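Local atomic coordinates of 3-keto-5-aminohexanoate cleavage protein (PDB entry 3LOT), a protein that probably cleaves beta-keto acids such as 3-keto-5-aminohexanoate with the help of a bound zinc ion. Residues 29-34 with 54-59; 85-90 with 101-106; 176-181 with 216-221; 198-203 with 233-238. All blocks are in the same frame, centred on the assembly; numbering follows the deposited sequence. Where two conformers were deposited one is given.

Contact 1 of 4, residues 29-34 with 54-59; sequences VTPDQI and RDPKDG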
loop_
_atom_site.group_PDB
_atom_site.type_symbol
_atom_site.label_atom_id
_atom_site.label_comp_id
_atom_site.label_asym_id
_atom_site.label_seq_id
_atom_site.Cartn_x
_atom_site.Cartn_y
_atom_site.Cartn_z
ATOM N N VAL D 29 -17.500 -8.391 -36.118
ATOM C CA VAL D 29 -17.507 -9.826 -36.263
ATOM C C VAL D 29 -16.725 -10.392 -37.445
ATOM O O VAL D 29 -15.869 -11.312 -37.263
ATOM C CB VAL D 29 -18.857 -10.293 -36.404
ATOM C CG1 VAL D 29 -18.784 -11.656 -37.171
ATOM C CG2 VAL D 29 -19.488 -10.305 -34.978
ATOM N N THR D 30 -16.957 -9.887 -38.630
ATOM C CA THR D 30 -16.325 -10.497 -39.808
ATOM C C THR D 30 -14.884 -10.054 -39.953
ATOM O O THR D 30 -14.473 -9.028 -39.378
ATOM C CB THR D 30 -17.050 -10.069 -41.057
ATOM O OG1 THR D 30 -16.824 -8.667 -41.238
ATOM C CG2 THR D 30 -18.543 -10.367 -40.942
ATOM N N PRO D 31 -14.087 -10.788 -40.730
ATOM C CA PRO D 31 -12.710 -10.329 -40.868
ATOM C C PRO D 31 -12.591 -8.936 -41.451
ATOM O O PRO D 31 -11.734 -8.153 -41.008
ATOM C CB PRO D 31 -12.103 -11.345 -41.821
ATOM C CG PRO D 31 -12.813 -12.641 -41.456
ATOM C CD PRO D 31 -14.252 -12.164 -41.237
ATOM N N ASP D 32 -13.454 -8.598 -42.402
ATOM C CA ASP D 32 -13.370 -7.270 -43.016
ATOM C C ASP D 32 -13.778 -6.178 -42.026
ATOM O O ASP D 32 -13.217 -5.077 -42.056
ATOM C CB ASP D 32 -14.209 -7.188 -44.282
ATOM C CG ASP D 32 -13.580 -7.919 -45.448
ATOM O OD1 ASP D 32 -12.325 -8.090 -45.526
ATOM O OD2 ASP D 32 -14.363 -8.323 -46.330
ATOM N N GLN D 33 -14.754 -6.471 -41.164
ATOM C CA GLN D 33 -15.096 -5.538 -40.093
ATOM C C GLN D 33 -13.948 -5.311 -39.117
ATOM O O GLN D 33 -13.673 -4.193 -38.729
ATOM C CB GLN D 33 -16.302 -6.032 -39.298
ATOM C CG GLN D 33 -17.586 -5.925 -40.030
ATOM C CD GLN D 33 -18.709 -6.602 -39.277
ATOM O OE1 GLN D 33 -18.511 -7.139 -38.188
ATOM N NE2 GLN D 33 -19.896 -6.517 -39.822
ATOM N N ILE D 34 -13.262 -6.371 -38.730
ATOM C CA ILE D 34 -12.099 -6.245 -37.859
ATOM C C ILE D 34 -11.009 -5.389 -38.534
ATOM O O ILE D 34 -10.424 -4.510 -37.894
ATOM C CB ILE D 34 -11.556 -7.667 -37.412
ATOM C CG1 ILE D 34 -12.575 -8.388 -36.542
ATOM C CG2 ILE D 34 -10.188 -7.533 -36.680
ATOM C CD1 ILE D 34 -12.434 -9.965 -36.611
ATOM N N ARG D 54 -12.548 -14.130 -35.628
ATOM C CA ARG D 54 -13.878 -14.645 -35.407
ATOM C C ARG D 54 -14.372 -15.252 -36.725
ATOM O O ARG D 54 -14.117 -14.723 -37.814
ATOM C CB ARG D 54 -14.822 -13.525 -35.033
ATOM C CG ARG D 54 -14.616 -13.010 -33.642
ATOM C CD ARG D 54 -15.540 -11.896 -33.382
ATOM N NE ARG D 54 -15.412 -11.393 -32.017
ATOM C CZ ARG D 54 -15.947 -11.938 -30.924
ATOM N NH1 ARG D 54 -16.632 -13.074 -30.942
ATOM N NH2 ARG D 54 -15.727 -11.371 -29.766
ATOM N N ASP D 55 -15.086 -16.358 -36.604
ATOM C CA ASP D 55 -15.745 -16.995 -37.750
ATOM C C ASP D 55 -16.739 -16.009 -38.382
ATOM O O ASP D 55 -17.619 -15.496 -37.690
ATOM C CB ASP D 55 -16.431 -18.246 -37.189
ATOM C CG ASP D 55 -16.990 -19.149 -38.235
ATOM O OD1 ASP D 55 -17.312 -18.698 -39.350
ATOM O OD2 ASP D 55 -17.127 -20.338 -37.897
ATOM N N PRO D 56 -16.611 -15.722 -39.704
ATOM C CA PRO D 56 -17.480 -14.728 -40.374
ATOM C C PRO D 56 -18.962 -15.094 -40.402
ATOM O O PRO D 56 -19.808 -14.198 -40.387
ATOM C CB PRO D 56 -16.984 -14.715 -41.823
ATOM C CG PRO D 56 -15.867 -15.680 -41.900
ATOM C CD PRO D 56 -15.781 -16.478 -40.664
ATOM N N LYS D 57 -19.250 -16.397 -40.435
ATOM C CA LYS D 57 -20.610 -16.899 -40.522
ATOM C C LYS D 57 -21.420 -16.506 -39.298
ATOM O O LYS D 57 -22.583 -16.144 -39.440
ATOM C CB LYS D 57 -20.642 -18.432 -40.742
ATOM N N ASP D 58 -20.828 -16.568 -38.103
ATOM C CA ASP D 58 -21.603 -16.289 -36.874
ATOM C C ASP D 58 -20.863 -15.562 -35.738
ATOM O O ASP D 58 -21.390 -15.445 -34.635
ATOM C CB ASP D 58 -22.174 -17.593 -36.327
ATOM C CG ASP D 58 -21.116 -18.635 -36.033
ATOM O OD1 ASP D 58 -19.886 -18.361 -35.866
ATOM O OD2 ASP D 58 -21.560 -19.769 -35.903
ATOM N N GLY D 59 -19.662 -15.061 -36.029
ATOM C CA GLY D 59 -18.853 -14.359 -35.051
ATOM C C GLY D 59 -18.228 -15.168 -33.935
ATOM O O GLY D 59 -17.608 -14.592 -33.031
#

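Contact 2 of 4, residues 85-90 with 101-106; sequences VTTGGG and AKVVPA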
loop_
_atom_site.group_PDB
_atom_site.type_symbol
_atom_site.label_atom_id
_atom_site.label_comp_id
_atom_site.label_asym_id
_atom_site.label_seq_id
_atom_site.Cartn_x
_atom_site.Cartn_y
_atom_site.Cartn_z
ATOM N N VAL D 85 -1.007 -9.686 -32.179
ATOM C CA VAL D 85 -1.870 -10.859 -32.331
ATOM C C VAL D 85 -2.064 -11.611 -30.994
ATOM O O VAL D 85 -1.131 -11.754 -30.214
ATOM C CB VAL D 85 -1.242 -11.799 -33.370
ATOM C CG1 VAL D 85 -2.139 -12.971 -33.645
ATOM C CG2 VAL D 85 -0.957 -11.012 -34.633
ATOM N N THR D 86 -3.269 -12.102 -30.738
ATOM C CA THR D 86 -3.499 -12.895 -29.549
ATOM C C THR D 86 -2.988 -14.321 -29.745
ATOM O O THR D 86 -3.028 -14.892 -30.833
ATOM C CB THR D 86 -4.965 -12.960 -29.196
ATOM O OG1 THR D 86 -5.106 -13.560 -27.907
ATOM C CG2 THR D 86 -5.726 -13.804 -30.250
ATOM N N THR D 87 -2.446 -14.866 -28.675
ATOM C CA THR D 87 -2.293 -16.300 -28.517
ATOM C C THR D 87 -3.145 -16.763 -27.341
ATOM O O THR D 87 -3.061 -17.926 -26.963
ATOM C CB THR D 87 -0.813 -16.735 -28.255
ATOM O OG1 THR D 87 -0.395 -16.317 -26.953
ATOM C CG2 THR D 87 0.116 -16.153 -29.279
ATOM N N GLY D 88 -3.944 -15.857 -26.765
ATOM C CA GLY D 88 -4.879 -16.188 -25.669
ATOM C C GLY D 88 -6.266 -16.567 -26.189
ATOM O O GLY D 88 -6.949 -17.426 -25.615
ATOM N N GLY D 89 -6.682 -15.923 -27.288
ATOM C CA GLY D 89 -7.907 -16.265 -28.006
ATOM C C GLY D 89 -8.114 -17.755 -28.217
ATOM O O GLY D 89 -7.285 -18.411 -28.805
ATOM N N GLY D 90 -9.253 -18.282 -27.743
ATOM C CA GLY D 90 -9.506 -19.740 -27.726
ATOM C C GLY D 90 -9.358 -20.387 -26.341
ATOM O O GLY D 90 -9.851 -21.520 -26.096
ATOM N N ALA D 101 -0.775 -20.912 -29.957
ATOM C CA ALA D 101 0.524 -20.299 -30.300
ATOM C C ALA D 101 0.880 -20.360 -31.790
ATOM O O ALA D 101 1.789 -19.648 -32.235
ATOM C CB ALA D 101 1.654 -20.941 -29.503
ATOM N N LYS D 102 0.166 -21.174 -32.561
ATOM C CA LYS D 102 0.539 -21.439 -33.985
ATOM C C LYS D 102 0.537 -20.209 -34.887
ATOM O O LYS D 102 1.198 -20.177 -35.925
ATOM C CB LYS D 102 -0.401 -22.467 -34.594
ATOM C CG LYS D 102 -0.241 -23.815 -33.985
ATOM C CD LYS D 102 -1.101 -24.846 -34.678
ATOM C CE LYS D 102 -0.517 -26.281 -34.510
ATOM N NZ LYS D 102 -1.673 -27.251 -34.455
ATOM N N VAL D 103 -0.230 -19.207 -34.495
ATOM C CA VAL D 103 -0.256 -17.953 -35.201
ATOM C C VAL D 103 1.132 -17.309 -35.232
ATOM O O VAL D 103 1.430 -16.611 -36.189
ATOM C CB VAL D 103 -1.336 -16.983 -34.594
ATOM C CG1 VAL D 103 -0.897 -16.389 -33.254
ATOM C CG2 VAL D 103 -1.665 -15.897 -35.568
ATOM N N VAL D 104 1.990 -17.588 -34.236
ATOM C CA VAL D 104 3.296 -16.901 -34.123
ATOM C C VAL D 104 4.288 -17.391 -35.198
ATOM O O VAL D 104 4.850 -16.568 -35.913
ATOM C CB VAL D 104 3.831 -16.867 -32.671
ATOM C CG1 VAL D 104 5.233 -16.294 -32.594
ATOM C CG2 VAL D 104 2.864 -16.027 -31.769
ATOM N N PRO D 105 4.432 -18.706 -35.384
ATOM C CA PRO D 105 5.282 -19.172 -36.472
ATOM C C PRO D 105 4.669 -18.990 -37.869
ATOM O O PRO D 105 5.402 -18.771 -38.847
ATOM C CB PRO D 105 5.477 -20.659 -36.145
ATOM C CG PRO D 105 4.366 -20.982 -35.212
ATOM C CD PRO D 105 4.231 -19.770 -34.395
ATOM N N ALA D 106 3.347 -19.047 -37.959
ATOM C CA ALA D 106 2.662 -18.780 -39.227
ATOM C C ALA D 106 2.832 -17.327 -39.690
ATOM O O ALA D 106 3.184 -17.059 -40.857
ATOM C CB ALA D 106 1.201 -19.167 -39.137
#

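Contact 3 of 4, residues 176-181 with 216-221; sequences YDIGQI and VLFMKQ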
loop_
_atom_site.group_PDB
_atom_site.type_symbol
_atom_site.label_atom_id
_atom_site.label_comp_id
_atom_site.label_asym_id
_atom_site.label_seq_id
_atom_site.Cartn_x
_atom_site.Cartn_y
_atom_site.Cartn_z
ATOM N N TYR D 176 -3.035 -11.020 -14.979
ATOM C CA TYR D 176 -4.392 -10.839 -14.445
ATOM C C TYR D 176 -4.453 -10.910 -12.917
ATOM O O TYR D 176 -5.559 -10.897 -12.333
ATOM C CB TYR D 176 -5.351 -11.909 -14.979
ATOM C CG TYR D 176 -5.565 -11.943 -16.471
ATOM C CD1 TYR D 176 -4.606 -12.494 -17.308
ATOM C CD2 TYR D 176 -6.755 -11.498 -17.027
ATOM C CE1 TYR D 176 -4.805 -12.575 -18.695
ATOM C CE2 TYR D 176 -6.970 -11.551 -18.395
ATOM C CZ TYR D 176 -5.993 -12.101 -19.228
ATOM O OH TYR D 176 -6.197 -12.135 -20.584
ATOM N N ASP D 177 -3.287 -11.046 -12.268
ATOM C CA ASP D 177 -3.225 -11.170 -10.810
ATOM C C ASP D 177 -1.760 -10.986 -10.354
ATOM O O ASP D 177 -0.821 -11.047 -11.158
ATOM C CB ASP D 177 -3.705 -12.567 -10.388
ATOM C CG ASP D 177 -4.477 -12.579 -9.092
ATOM O OD1 ASP D 177 -4.327 -11.683 -8.211
ATOM O OD2 ASP D 177 -5.258 -13.551 -8.945
ATOM N N ILE D 178 -1.596 -10.782 -9.059
ATOM C CA ILE D 178 -0.281 -10.601 -8.441
ATOM C C ILE D 178 0.580 -11.840 -8.660
ATOM O O ILE D 178 1.773 -11.728 -8.959
ATOM C CB ILE D 178 -0.406 -10.247 -6.966
ATOM C CG1 ILE D 178 -1.265 -8.969 -6.804
ATOM C CG2 ILE D 178 1.004 -10.101 -6.305
ATOM C CD1 ILE D 178 -0.734 -7.782 -7.589
ATOM N N GLY D 179 0.006 -13.026 -8.484
ATOM C CA GLY D 179 0.763 -14.269 -8.678
ATOM C C GLY D 179 1.374 -14.395 -10.059
ATOM O O GLY D 179 2.391 -15.051 -10.258
ATOM N N GLN D 180 0.699 -13.812 -11.035
ATOM C CA GLN D 180 1.161 -13.828 -12.435
ATOM C C GLN D 180 2.327 -12.863 -12.700
ATOM O O GLN D 180 3.168 -13.093 -13.593
ATOM C CB GLN D 180 -0.022 -13.530 -13.379
ATOM C CG GLN D 180 -1.118 -14.622 -13.300
ATOM C CD GLN D 180 -2.138 -14.569 -14.420
ATOM O OE1 GLN D 180 -2.092 -13.712 -15.308
ATOM N NE2 GLN D 180 -3.086 -15.496 -14.378
ATOM N N ILE D 181 2.416 -11.801 -11.905
ATOM C CA ILE D 181 3.632 -10.977 -11.923
ATOM C C ILE D 181 4.790 -11.772 -11.299
ATOM O O ILE D 181 5.911 -11.779 -11.797
ATOM C CB ILE D 181 3.434 -9.650 -11.212
ATOM C CG1 ILE D 181 2.183 -8.921 -11.799
ATOM C CG2 ILE D 181 4.723 -8.842 -11.300
ATOM C CD1 ILE D 181 2.010 -7.437 -11.355
ATOM N N VAL D 216 -4.646 -1.781 -9.037
ATOM C CA VAL D 216 -3.759 -1.274 -10.073
ATOM C C VAL D 216 -2.399 -0.893 -9.454
ATOM O O VAL D 216 -1.344 -1.340 -9.907
ATOM C CB VAL D 216 -4.402 -0.096 -10.836
ATOM C CG1 VAL D 216 -3.381 0.487 -11.822
ATOM C CG2 VAL D 216 -5.690 -0.581 -11.520
ATOM N N LEU D 217 -2.433 -0.137 -8.370
ATOM C CA LEU D 217 -1.185 0.311 -7.755
ATOM C C LEU D 217 -0.336 -0.863 -7.302
ATOM O O LEU D 217 0.897 -0.883 -7.545
ATOM C CB LEU D 217 -1.442 1.278 -6.614
ATOM C CG LEU D 217 -0.173 1.952 -6.075
ATOM C CD1 LEU D 217 0.552 2.862 -7.148
ATOM C CD2 LEU D 217 -0.567 2.736 -4.838
ATOM N N PHE D 218 -0.994 -1.843 -6.676
ATOM C CA PHE D 218 -0.285 -2.998 -6.143
ATOM C C PHE D 218 0.351 -3.852 -7.260
ATOM O O PHE D 218 1.463 -4.334 -7.082
ATOM C CB PHE D 218 -1.166 -3.815 -5.190
ATOM C CG PHE D 218 -0.381 -4.711 -4.296
ATOM C CD1 PHE D 218 0.316 -4.193 -3.227
ATOM C CD2 PHE D 218 -0.275 -6.059 -4.564
ATOM C CE1 PHE D 218 1.080 -5.006 -2.414
ATOM C CE2 PHE D 218 0.515 -6.880 -3.770
ATOM C CZ PHE D 218 1.181 -6.358 -2.693
HETATM N N MSE D 219 -0.326 -3.997 -8.413
HETATM C CA MSE D 219 0.215 -4.721 -9.550
HETATM C C MSE D 219 1.512 -4.048 -9.980
HETATM O O MSE D 219 2.539 -4.701 -10.092
HETATM C CB MSE D 219 -0.779 -4.768 -10.736
HETATM C CG MSE D 219 -2.025 -5.597 -10.523
HETATM SE SE MSE D 219 -1.748 -7.480 -10.878
HETATM C CE MSE D 219 -1.948 -7.512 -12.842
ATOM N N LYS D 220 1.472 -2.740 -10.193
ATOM C CA LYS D 220 2.623 -2.038 -10.736
ATOM C C LYS D 220 3.778 -2.082 -9.744
ATOM O O LYS D 220 4.915 -2.319 -10.131
ATOM C CB LYS D 220 2.249 -0.586 -11.137
ATOM C CG LYS D 220 3.419 0.226 -11.768
ATOM C CD LYS D 220 4.159 1.065 -10.793
ATOM C CE LYS D 220 5.204 1.971 -11.515
ATOM N NZ LYS D 220 5.906 2.865 -10.567
ATOM N N GLN D 221 3.481 -1.845 -8.473
ATOM C CA GLN D 221 4.509 -1.901 -7.406
ATOM C C GLN D 221 5.116 -3.295 -7.268
ATOM O O GLN D 221 6.311 -3.437 -6.987
ATOM C CB GLN D 221 3.927 -1.469 -6.072
ATOM C CG GLN D 221 3.575 -0.014 -6.003
ATOM C CD GLN D 221 2.854 0.328 -4.689
ATOM O OE1 GLN D 221 2.244 -0.553 -4.066
ATOM N NE2 GLN D 221 2.895 1.630 -4.277
#

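Contact 4 of 4, residues 198-203 with 233-238; sequences RLQFIH and TWSLVG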
loop_
_atom_site.group_PDB
_atom_site.type_symbol
_atom_site.label_atom_id
_atom_site.label_comp_id
_atom_site.label_asym_id
_atom_site.label_seq_id
_atom_site.Cartn_x
_atom_site.Cartn_y
_atom_site.Cartn_z
ATOM N N ARG D 198 7.659 -6.393 -21.639
ATOM C CA ARG D 198 6.432 -5.643 -21.845
ATOM C C ARG D 198 5.315 -6.347 -21.119
ATOM O O ARG D 198 4.946 -7.441 -21.499
ATOM C CB ARG D 198 6.135 -5.551 -23.340
ATOM C CG ARG D 198 4.853 -4.784 -23.692
ATOM C CD ARG D 198 4.821 -3.403 -23.141
ATOM N NE ARG D 198 3.708 -2.648 -23.723
ATOM C CZ ARG D 198 3.452 -1.357 -23.489
ATOM N NH1 ARG D 198 4.235 -0.653 -22.714
ATOM N NH2 ARG D 198 2.399 -0.759 -24.051
ATOM N N LEU D 199 4.744 -5.692 -20.108
ATOM C CA LEU D 199 3.653 -6.272 -19.309
ATOM C C LEU D 199 2.344 -5.539 -19.567
ATOM O O LEU D 199 2.304 -4.333 -19.751
ATOM C CB LEU D 199 3.918 -6.182 -17.771
ATOM C CG LEU D 199 5.202 -6.635 -17.055
ATOM C CD1 LEU D 199 4.928 -7.151 -15.610
ATOM C CD2 LEU D 199 5.960 -7.651 -17.816
ATOM N N GLN D 200 1.251 -6.264 -19.490
ATOM C CA GLN D 200 -0.032 -5.650 -19.498
ATOM C C GLN D 200 -0.839 -6.146 -18.301
ATOM O O GLN D 200 -0.951 -7.348 -18.050
ATOM C CB GLN D 200 -0.705 -5.966 -20.794
ATOM C CG GLN D 200 -2.093 -5.375 -20.961
ATOM C CD GLN D 200 -2.265 -4.886 -22.357
ATOM O OE1 GLN D 200 -2.365 -3.697 -22.590
ATOM N NE2 GLN D 200 -2.209 -5.809 -23.317
ATOM N N PHE D 201 -1.354 -5.212 -17.545
ATOM C CA PHE D 201 -2.075 -5.520 -16.339
ATOM C C PHE D 201 -3.552 -5.497 -16.718
ATOM O O PHE D 201 -3.999 -4.500 -17.293
ATOM C CB PHE D 201 -1.796 -4.462 -15.293
ATOM C CG PHE D 201 -0.335 -4.314 -14.911
ATOM C CD1 PHE D 201 0.510 -5.390 -14.845
ATOM C CD2 PHE D 201 0.157 -3.072 -14.519
ATOM C CE1 PHE D 201 1.823 -5.227 -14.420
ATOM C CE2 PHE D 201 1.477 -2.925 -14.112
ATOM C CZ PHE D 201 2.301 -3.999 -14.080
ATOM N N ILE D 202 -4.275 -6.596 -16.478
ATOM C CA ILE D 202 -5.687 -6.727 -16.884
ATOM C C ILE D 202 -6.581 -6.842 -15.647
ATOM O O ILE D 202 -6.456 -7.775 -14.835
ATOM C CB ILE D 202 -5.910 -7.903 -17.821
ATOM C CG1 ILE D 202 -4.919 -7.797 -19.031
ATOM C CG2 ILE D 202 -7.372 -7.935 -18.321
ATOM C CD1 ILE D 202 -5.253 -8.693 -20.246
ATOM N N HIS D 203 -7.479 -5.889 -15.511
ATOM C CA HIS D 203 -8.273 -5.727 -14.285
ATOM C C HIS D 203 -9.734 -5.961 -14.562
ATOM O O HIS D 203 -10.292 -5.373 -15.491
ATOM C CB HIS D 203 -8.029 -4.310 -13.710
ATOM C CG HIS D 203 -6.663 -4.149 -13.092
ATOM N ND1 HIS D 203 -6.440 -4.240 -11.731
ATOM C CD2 HIS D 203 -5.448 -3.942 -13.656
ATOM C CE1 HIS D 203 -5.154 -4.076 -11.484
ATOM N NE2 HIS D 203 -4.522 -3.914 -12.638
ATOM N N THR D 233 8.337 -2.164 -19.341
ATOM C CA THR D 233 7.298 -1.154 -19.554
ATOM C C THR D 233 5.929 -1.848 -19.415
ATOM O O THR D 233 5.825 -3.080 -19.480
ATOM C CB THR D 233 7.425 -0.417 -20.914
ATOM O OG1 THR D 233 7.039 -1.288 -21.986
ATOM C CG2 THR D 233 8.850 0.098 -21.131
ATOM N N TRP D 234 4.887 -1.064 -19.198
ATOM C CA TRP D 234 3.569 -1.641 -18.920
ATOM C C TRP D 234 2.413 -0.844 -19.501
ATOM O O TRP D 234 2.492 0.366 -19.697
ATOM C CB TRP D 234 3.356 -1.828 -17.416
ATOM C CG TRP D 234 3.360 -0.544 -16.624
ATOM C CD1 TRP D 234 4.446 0.191 -16.252
ATOM C CD2 TRP D 234 2.217 0.128 -16.088
ATOM N NE1 TRP D 234 4.045 1.307 -15.541
ATOM C CE2 TRP D 234 2.683 1.273 -15.406
ATOM C CE3 TRP D 234 0.861 -0.124 -16.122
ATOM C CZ2 TRP D 234 1.819 2.182 -14.797
ATOM C CZ3 TRP D 234 0.014 0.726 -15.454
ATOM C CH2 TRP D 234 0.506 1.892 -14.815
ATOM N N SER D 235 1.352 -1.583 -19.776
ATOM C CA SER D 235 0.068 -1.067 -20.202
ATOM C C SER D 235 -0.965 -1.643 -19.266
ATOM O O SER D 235 -0.707 -2.585 -18.498
ATOM C CB SER D 235 -0.205 -1.525 -21.651
ATOM O OG SER D 235 -1.430 -1.006 -22.178
ATOM N N LEU D 236 -2.162 -1.121 -19.344
ATOM C CA LEU D 236 -3.271 -1.572 -18.510
ATOM C C LEU D 236 -4.591 -1.616 -19.280
ATOM O O LEU D 236 -4.792 -0.810 -20.216
ATOM C CB LEU D 236 -3.407 -0.655 -17.318
ATOM C CG LEU D 236 -4.591 -0.831 -16.352
ATOM C CD1 LEU D 236 -4.191 -0.428 -14.926
ATOM C CD2 LEU D 236 -5.819 -0.078 -16.857
ATOM N N VAL D 237 -5.425 -2.587 -18.897
ATOM C CA VAL D 237 -6.811 -2.787 -19.326
ATOM C C VAL D 237 -7.724 -2.719 -18.104
ATOM O O VAL D 237 -7.553 -3.479 -17.137
ATOM C CB VAL D 237 -7.033 -4.187 -19.910
ATOM C CG1 VAL D 237 -8.534 -4.390 -20.270
ATOM C CG2 VAL D 237 -6.127 -4.411 -21.134
ATOM N N GLY D 238 -8.684 -1.806 -18.132
ATOM C CA GLY D 238 -9.839 -1.859 -17.247
ATOM C C GLY D 238 -11.055 -2.441 -17.971
ATOM O O GLY D 238 -11.430 -1.944 -19.008
#

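Contact 1 of 4, residues 29-34 with 54-59
Val-29 presses its CG1 methyl onto the backbone of Gly-59, reaching CA at 3.4 Å, tighter than an ordinary van der Waals contact. CG1 stands anti to the backbone N (chi1 155°), which aims this branch at the glycine. Gly-59 suits its place: its phi is positive, and a beta carbon would jam against Val-29 CG2. Beside this pair, the Val-29 carbonyl O lies 3.3 Å from Arg-54 CB. Pro-31 and Pro-56 slant across each other, with Pro-31 CD 3.8 Å from Pro-56 CB, rigid rings that fit a turn and a helix start. The two segments are the start of helix 31-43 and the loop that follows strand 48-54, the TIM-barrel strand that carries His-50 and His-52 of the zinc site. A capping box sets the helix end: Gln-33 N donates to Thr-30 OG1 at 3.0 Å, and Gln-33 OE1 takes both Val-29 N and Thr-30 N, the latter from above its carbonyl plane. Arg-54, extended from CG to NE, holds the loop through a 2.8 Å bond from NH1 to Gly-59 O in the guanidinium plane. Further out, its NE meets Thr-15 OG1 and its NH2 meets His-19 O.

Contact 2 of 4, residues 85-90 with 101-106
Thr-87 and Val-104 meet methyl to methyl where the loop after strand 82-85 of the TIM barrel packs on helix 103-107, Thr-87 CG2 lying 3.7 Å from Val-104 CG2. The helix thus closes over the strand end from outside the barrel. In the same tight part, Val-103 CG1 sits between the backbone N and the carbonyl carbon (chi1 74°), which carries that methyl to 3.6 Å from Thr-86 O, while CG2 points at Val-85 CG1. The two valines approach tip to tip, although Val-85 has two modelled conformers, so details of this pair are doubtful. Branched, compact side chains suit a narrow seam of this kind, and Phe-68 of helix 65-78 covers it further. Threonine suits position 87 because its methyl packs here while OG1 bonds to Thr-113 O.

Packing is looser beyond the seam. The loop leaves the helix at Gly-88 and Gly-89, which are partly exposed; a beta carbon on Gly-89 would clash with Thr-86 CG2. Exposed Lys-102 pairs with Glu-99. Thr-86, still buried, points away from the helix, toward the zinc site, beside His-50 and His-52, and its OG1 also bonds an unidentified ligand, probably picked up from the crystallisation liquor. In an ST turn, Thr-86 OG1 accepts from Gly-88 N at 2.8 Å. A straighter bond (167°), completing an ST motif, brings Gly-89 N to 2.9 Å from Thr-86 OG1.

Contact 3 of 4, residues 176-181 with 216-221
Tyr-176 N donates to Gln-180 OE1 at 2.9 Å, a fairly straight bond (163°) that arrives from well above the carbonyl plane and ties the turn after strand 170-175 to helix 178-189. Against this turn lies Met-219, present as selenomethionine. The Met-219 chain bends at chi2 (-84°) and again at chi3 (-82°). These bends carry Met-219 SE across to the backbone of 176-181, 3.5 Å from Asp-177 C. A long, flexible, apolar side chain can follow such a curved surface. Ile-178 wedges in beside it: CD1 touches both Met-219 SE and Phe-218 CD2 at 3.5 Å, and CG1 meets the Phe-218 ring at its edge, the two side chains crossing at about a right angle. Shortening this side chain to alanine is likely to open a gap between selenium and ring and leave the Phe-218 edge less confined. One turn on, Ile-181 CD1 comes within 3.1 Å of Met-219 O, a close approach, and within 3.8 Å of SE.

The contact also belongs to a subunit boundary, for the Phe-218 ring stacks on Phe-218 of the second subunit, and Gly-179 N bonds Asp-177 OD1 of that same subunit. Within the chain, helices 178-189 and 213-226 are neighbours on the outside of the barrel, with Ile-181 resting on Phe-201 and Met-219 on His-203 of strand 197-203.

Contact 4 of 4, residues 198-203 with 233-238
Arg-198 NH1 donates to Thr-233 OG1 at 3.0 Å, the hydroxyl tilted a little from the guanidinium plane, and the same nitrogen forms a salt bridge to Asp-256. Bending at chi2 (56°) turns the guanidinium across the neighbouring strand, one face over Ser-235 CB. A leucine in its place would lack these donors and is likely to leave Asp-256 without this charged mate and Thr-233 OG1 without this donor. Two residues on, Ser-235 OG donates to Gln-200 OE1 at 2.9 Å, while Gln-200 NE2 bonds Glu-174 OE1, so both ends of this amide are satisfied. Between the backbones runs the regular parallel pattern: Leu-199, Phe-201 and His-203 donate to Thr-233, Ser-235 and Val-237, and the carbonyls of Leu-199 and Phe-201 accept from Ser-235 and Val-237. On the other side of the sheet, the Phe-201 ring and the six-membered ring of Trp-234, tilted by 30° and slid apart, barely overlap, their centroids 5.3 Å from each other. His-203 ND1 is bonded to Gly-210 O. Strands 197-203 and 232-238 belong to a beta-alpha-beta unit of the TIM barrel: its crossover helix 213-226 covers the Phe-201 and His-203 face, while strands 170-175 and 256-259 continue the sheet.

How the contacts relate
Contacts 1 and 2 close in series before the first segment of contact 3, whereas the segments of contacts 3 and 4 alternate along the chain. Those two share the run from helix 178-189 through strand 197-203 and helix 213-226 to strand 232-238; their centres lie about 9 Å apart, and Val-216 CG1 touches Leu-236 CD1 at 3.3 Å. Contact 1 lies on the opposite side of the chain's centre from contact 3, about 33 Å between centres; the centres of contacts 1 and 2 are about 17 Å apart. In one TIM barrel, contacts 1 and 2 join loops near the zinc site to outer helices, contact 4 pairs two strands of the wall, and contact 3 lies where outer helices meet other subunits.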